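Local atomic coordinates of nucleoporin nup120 (Schizosaccharomyces pombe, PDB entry 4GQ2), a protein that serves as a structural component of the nuclear pore complex, whose members also act as docking partners for nuclear transport factors. Residues Val62-Lys67 with Asn524-Asn529; Ser71-Trp76 with Phe87-Asn92. All coordinates share one frame; numbering follows the deposited sequence.

Contact 1: residues Val62-Lys67 with Asn524-Asn529; sequences VYTSNK and NFDPSN
Two neighbouring sheets of the Nup120 beta-propeller, probably adjoining blades, meet where V62 and T64, on the outermost strand 59-64 of a five-stranded sheet, pack against N524, near the end of strand 520-525, and D526 just past it; strand 520-525 is itself the outermost strand of the other sheet. The two strands are joined by side chains. With CG anti to its carbonyl carbon (chi1 -61°), N524 brings its carboxamide to the backbone of V62, where OD1 accepts the N of V62 at 3.0 Å. The N-H points almost straight at the oxygen, 166°, but comes from above the carbonyl plane. Beside this bond the aliphatic parts slide past each other in opposite directions, CG2 of V62 lying 4.0 Å from CB of N524; a branched side chain suits a strand position that also touches Y533 and N535. With an alanine here the carboxamide of N524 is gone, and the N-H of V62 would probably lose this acceptor, though the touch of CB on V62 could remain. Further along, T64 uses both branches. Its OG1 makes a weak hydrogen bond of 3.2 Å to OD1 of D526, while its CG2 rests 3.9 Å from CD of P527. D526 is buried and well supplied with donors: ND2 of N529 reaches its OD2 at 2.6 Å from the anti side, tilted 35° from the carboxylate plane, T73 OG1 also bonds to OD2, and the N of S528 adds a weak bond to OD1. Several neutral donors thus share the carboxylate, which probably helps to stabilise a negative charge in this buried place.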
loop_
_atom_site.group_PDB
_atom_site.type_symbol
_atom_site.label_atom_id
_atom_site.label_comp_id
_atom_site.label_asym_id
_atom_site.label_seq_id
_atom_site.Cartn_x
_atom_site.Cartn_y
_atom_site.Cartn_z
ATOM N N VAL A 62 12.721 1.115 25.792
ATOM C CA VAL A 62 13.767 1.353 24.807
ATOM C C VAL A 62 14.970 2.004 25.480
ATOM O O VAL A 62 14.827 2.923 26.285
ATOM C CB VAL A 62 13.308 2.117 23.510
ATOM C CG1 VAL A 62 11.830 1.914 23.197
ATOM C CG2 VAL A 62 13.651 3.594 23.556
ATOM N N TYR A 63 16.146 1.489 25.146
ATOM C CA TYR A 63 17.408 1.947 25.694
ATOM C C TYR A 63 18.244 2.593 24.602
ATOM O O TYR A 63 18.360 2.058 23.496
ATOM C CB TYR A 63 18.173 0.764 26.296
ATOM C CG TYR A 63 19.544 1.119 26.805
ATOM C CD1 TYR A 63 19.701 1.793 28.016
ATOM C CD2 TYR A 63 20.690 0.789 26.075
ATOM C CE1 TYR A 63 20.960 2.126 28.492
ATOM C CE2 TYR A 63 21.953 1.115 26.541
ATOM C CZ TYR A 63 22.082 1.786 27.748
ATOM O OH TYR A 63 23.329 2.118 28.226
ATOM N N THR A 64 18.843 3.733 24.923
ATOM C CA THR A 64 19.717 4.416 23.976
ATOM C C THR A 64 21.181 4.422 24.442
ATOM O O THR A 64 21.487 4.872 25.549
ATOM C CB THR A 64 19.196 5.837 23.637
ATOM O OG1 THR A 64 20.098 6.481 22.727
ATOM C CG2 THR A 64 19.024 6.692 24.901
ATOM N N SER A 65 22.065 3.888 23.595
ATOM C CA SER A 65 23.512 3.878 23.842
ATOM C C SER A 65 24.089 5.218 23.401
ATOM O O SER A 65 24.757 5.317 22.365
ATOM C CB SER A 65 24.192 2.738 23.073
ATOM O OG SER A 65 23.529 1.499 23.254
ATOM N N ASN A 66 23.837 6.242 24.213
ATOM C CA ASN A 66 23.990 7.647 23.814
ATOM C C ASN A 66 25.393 8.146 23.435
ATOM O O ASN A 66 25.538 9.284 22.983
ATOM C CB ASN A 66 23.355 8.577 24.865
ATOM C CG ASN A 66 23.760 8.228 26.289
ATOM O OD1 ASN A 66 23.672 7.073 26.713
ATOM N ND2 ASN A 66 24.190 9.235 27.042
ATOM N N LYS A 67 26.412 7.303 23.591
ATOM C CA LYS A 67 27.791 7.747 23.375
ATOM C C LYS A 67 28.480 7.162 22.128
ATOM O O LYS A 67 29.564 7.617 21.753
ATOM C CB LYS A 67 28.636 7.508 24.636
ATOM C CG LYS A 67 29.332 8.756 25.176
ATOM C CD LYS A 67 30.521 9.181 24.326
ATOM C CE LYS A 67 30.949 10.604 24.639
ATOM N NZ LYS A 67 32.044 11.053 23.738
ATOM N N ASN A 524 9.885 6.260 27.179
ATOM C CA ASN A 524 11.297 6.623 27.287
ATOM C C ASN A 524 11.619 7.831 26.442
ATOM O O ASN A 524 11.364 7.832 25.234
ATOM C CB ASN A 524 12.213 5.486 26.827
ATOM C CG ASN A 524 12.052 4.228 27.643
ATOM O OD1 ASN A 524 11.349 3.301 27.232
ATOM N ND2 ASN A 524 12.712 4.177 28.801
ATOM N N PHE A 525 12.190 8.853 27.076
ATOM C CA PHE A 525 12.725 9.990 26.349
ATOM C C PHE A 525 14.090 9.589 25.824
ATOM O O PHE A 525 14.908 9.034 26.556
ATOM C CB PHE A 525 12.831 11.227 27.246
ATOM C CG PHE A 525 13.365 12.446 26.541
ATOM C CD1 PHE A 525 12.540 13.209 25.714
ATOM C CD2 PHE A 525 14.689 12.841 26.710
ATOM C CE1 PHE A 525 13.025 14.337 25.064
ATOM C CE2 PHE A 525 15.181 13.966 26.060
ATOM C CZ PHE A 525 14.348 14.713 25.237
ATOM N N ASP A 526 14.310 9.838 24.540
ATOM C CA ASP A 526 15.597 9.604 23.925
ATOM C C ASP A 526 16.218 10.972 23.704
ATOM O O ASP A 526 15.700 11.764 22.911
ATOM C CB ASP A 526 15.434 8.853 22.602
ATOM C CG ASP A 526 16.763 8.533 21.930
ATOM O OD1 ASP A 526 17.831 8.772 22.528
ATOM O OD2 ASP A 526 16.739 8.027 20.791
ATOM N N PRO A 527 17.311 11.270 24.431
ATOM C CA PRO A 527 18.001 12.553 24.278
ATOM C C PRO A 527 18.851 12.604 23.012
ATOM O O PRO A 527 19.066 13.687 22.460
ATOM C CB PRO A 527 18.886 12.630 25.526
ATOM C CG PRO A 527 19.134 11.209 25.905
ATOM C CD PRO A 527 17.923 10.426 25.475
ATOM N N SER A 528 19.327 11.439 22.568
ATOM C CA SER A 528 20.103 11.308 21.336
ATOM C C SER A 528 19.300 11.828 20.146
ATOM O O SER A 528 19.778 12.672 19.387
ATOM C CB SER A 528 20.512 9.848 21.121
ATOM O OG SER A 528 21.086 9.656 19.842
ATOM N N ASN A 529 18.082 11.314 19.997
ATOM C CA ASN A 529 17.081 11.907 19.116
ATOM C C ASN A 529 16.391 13.048 19.858
ATOM O O ASN A 529 16.832 13.456 20.928
ATOM C CB ASN A 529 16.058 10.849 18.690
ATOM C CG ASN A 529 16.657 9.785 17.784
ATOM O OD1 ASN A 529 17.142 10.088 16.696
ATOM N ND2 ASN A 529 16.612 8.529 18.224
#

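Contact 2: residues Ser71-Trp76 with Phe87-Asn92; sequences SQTLRW and FDVSLN
The amide of Q72 and the carboxylate of D88 stand at 76° to each other, and the donor meets the acid over a face: NE2 lies above the carboxylate plane, 3.3 Å from OD2, while OD2 sits in the plane of the amide and the N-H runs nearly straight at it (173°). The extended glutamine chain, with CG anti to the backbone N (chi1 -156°), carries the amide far enough to meet the acid. OD1, the other carboxylate oxygen, accepts the backbone N of S90 at 2.8 Å nearly along its C-O axis, closing an Asx turn, a role for which the short side chain of aspartate is well suited. S99 also bonds to OD2. These groups lie where the beta hairpin of strands 73-79 and 83-88, part of one sheet of the propeller, gives way to loop. Within the hairpin, R75 and F87 form an antiparallel hydrogen-bonded pair, R75 N to F87 O measuring 2.8 Å; L74 and D88 are the adjoining non-hydrogen-bonded pair, with CD2 of L74 3.9 Å from CA of D88. Past the last bridge V89 N still bonds to T73 O, but S90 substitutes its hydroxyl for a main-chain acceptor, OG taking the N of T73 at 3.1 Å. The two methyls of V89 lie on the same flank of its backbone bond to T73: CG2 meets CG2 of T73 at 3.7 Å, and CG1 packs equally close to CB of R75.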
loop_
_atom_site.group_PDB
_atom_site.type_symbol
_atom_site.label_atom_id
_atom_site.label_comp_id
_atom_site.label_asym_id
_atom_site.label_seq_id
_atom_site.Cartn_x
_atom_site.Cartn_y
_atom_site.Cartn_z
ATOM N N SER A 71 24.338 6.929 18.185
ATOM C CA SER A 71 23.579 6.119 19.143
ATOM C C SER A 71 22.723 5.028 18.503
ATOM O O SER A 71 22.060 5.256 17.489
ATOM C CB SER A 71 22.675 7.010 19.994
ATOM O OG SER A 71 23.377 8.135 20.488
ATOM N N GLN A 72 22.746 3.842 19.100
ATOM C CA GLN A 72 21.765 2.819 18.767
ATOM C C GLN A 72 20.626 2.893 19.780
ATOM O O GLN A 72 20.862 3.047 20.980
ATOM C CB GLN A 72 22.386 1.420 18.726
ATOM C CG GLN A 72 21.595 0.446 17.858
ATOM C CD GLN A 72 22.405 -0.749 17.378
ATOM O OE1 GLN A 72 23.354 -1.183 18.034
ATOM N NE2 GLN A 72 22.024 -1.291 16.222
ATOM N N THR A 73 19.395 2.817 19.279
ATOM C CA THR A 73 18.205 2.894 20.116
ATOM C C THR A 73 17.422 1.597 19.951
ATOM O O THR A 73 16.932 1.284 18.867
ATOM C CB THR A 73 17.344 4.128 19.774
ATOM O OG1 THR A 73 18.155 5.310 19.822
ATOM C CG2 THR A 73 16.208 4.282 20.758
ATOM N N LEU A 74 17.333 0.839 21.036
ATOM C CA LEU A 74 16.830 -0.524 20.984
ATOM C C LEU A 74 15.560 -0.711 21.789
ATOM O O LEU A 74 15.466 -0.274 22.935
ATOM C CB LEU A 74 17.905 -1.501 21.467
ATOM C CG LEU A 74 19.238 -1.483 20.705
ATOM C CD1 LEU A 74 20.234 -2.417 21.379
ATOM C CD2 LEU A 74 19.048 -1.849 19.232
ATOM N N ARG A 75 14.588 -1.378 21.185
ATOM C CA ARG A 75 13.343 -1.650 21.862
ATOM C C ARG A 75 13.246 -3.123 22.232
ATOM O O ARG A 75 13.265 -4.000 21.363
ATOM C CB ARG A 75 12.161 -1.198 20.998
ATOM C CG ARG A 75 10.840 -1.890 21.282
ATOM C CD ARG A 75 10.224 -1.493 22.613
ATOM N NE ARG A 75 9.145 -2.427 22.922
ATOM C CZ ARG A 75 7.853 -2.163 22.773
ATOM N NH1 ARG A 75 7.454 -0.967 22.351
ATOM N NH2 ARG A 75 6.956 -3.103 23.052
ATOM N N TRP A 76 13.150 -3.377 23.536
ATOM C CA TRP A 76 13.025 -4.730 24.060
ATOM C C TRP A 76 11.631 -4.986 24.515
ATOM O O TRP A 76 10.935 -4.077 24.969
ATOM C CB TRP A 76 13.995 -4.972 25.210
ATOM C CG TRP A 76 13.821 -4.045 26.394
ATOM C CD1 TRP A 76 14.409 -2.800 26.586
ATOM C CD2 TRP A 76 13.012 -4.271 27.602
ATOM N NE1 TRP A 76 14.029 -2.255 27.789
ATOM C CE2 TRP A 76 13.197 -3.081 28.448
ATOM C CE3 TRP A 76 12.191 -5.297 28.053
ATOM C CZ2 TRP A 76 12.566 -2.946 29.685
ATOM C CZ3 TRP A 76 11.562 -5.155 29.309
ATOM C CH2 TRP A 76 11.744 -4.007 30.101
ATOM N N PHE A 87 14.284 -5.029 18.877
ATOM C CA PHE A 87 14.158 -4.337 17.600
ATOM C C PHE A 87 14.937 -3.019 17.625
ATOM O O PHE A 87 14.835 -2.248 18.579
ATOM C CB PHE A 87 12.688 -4.037 17.323
ATOM C CG PHE A 87 11.884 -5.230 16.875
ATOM C CD1 PHE A 87 11.520 -6.230 17.773
ATOM C CD2 PHE A 87 11.455 -5.333 15.550
ATOM C CE1 PHE A 87 10.757 -7.323 17.356
ATOM C CE2 PHE A 87 10.697 -6.418 15.127
ATOM C CZ PHE A 87 10.339 -7.414 16.035
ATOM N N ASP A 88 15.714 -2.762 16.578
ATOM C CA ASP A 88 16.380 -1.471 16.418
ATOM C C ASP A 88 15.348 -0.415 16.009
ATOM O O ASP A 88 14.686 -0.542 14.978
ATOM C CB ASP A 88 17.505 -1.567 15.382
ATOM C CG ASP A 88 18.287 -0.261 15.226
ATOM O OD1 ASP A 88 17.819 0.789 15.706
ATOM O OD2 ASP A 88 19.376 -0.279 14.614
ATOM N N VAL A 89 15.212 0.627 16.823
ATOM C CA VAL A 89 14.223 1.671 16.563
ATOM C C VAL A 89 14.882 3.035 16.386
ATOM O O VAL A 89 14.233 4.069 16.571
ATOM C CB VAL A 89 13.141 1.729 17.666
ATOM C CG1 VAL A 89 12.363 0.422 17.725
ATOM C CG2 VAL A 89 13.763 2.035 19.027
ATOM N N SER A 90 16.166 3.025 16.019
ATOM C CA SER A 90 16.944 4.253 15.815
ATOM C C SER A 90 16.309 5.129 14.751
ATOM O O SER A 90 15.932 4.639 13.691
ATOM C CB SER A 90 18.377 3.934 15.386
ATOM O OG SER A 90 18.938 2.916 16.190
ATOM N N LEU A 91 16.204 6.423 15.046
ATOM C CA LEU A 91 15.654 7.417 14.120
ATOM C C LEU A 91 16.749 8.178 13.378
ATOM O O LEU A 91 16.541 8.626 12.246
ATOM C CB LEU A 91 14.744 8.404 14.866
ATOM C CG LEU A 91 13.218 8.239 14.793
ATOM C CD1 LEU A 91 12.813 6.801 14.550
ATOM C CD2 LEU A 91 12.538 8.775 16.047
ATOM N N ASN A 92 17.906 8.324 14.025
ATOM C CA ASN A 92 19.060 9.011 13.438
ATOM C C ASN A 92 19.746 8.166 12.376
ATOM O O ASN A 92 19.656 6.937 12.391
ATOM C CB ASN A 92 20.077 9.386 14.519
ATOM C CG ASN A 92 19.561 10.449 15.471
ATOM O OD1 ASN A 92 18.960 11.443 15.056
ATOM N ND2 ASN A 92 19.801 10.244 16.763
#

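How the contacts relate
Contact 2 is nested inside the chain loop that contact 1 closes, and their centres are about 8 Å apart. Strands 59-64 and 73-79 are neighbours in one sheet, so the two contacts share a backbone seam: the N of Y63 lies 2.9 Å from the O of L74, a probable hydrogen bond. T73, in the hairpin of contact 2, serves both contacts. Nearby, OG of S528 and OG of S71 are 2.8 Å apart, probably hydrogen-bonded. Contact 2 joins neighbouring strands of one sheet and the loop that follows, whereas contact 1 fastens the edge of that sheet to the next.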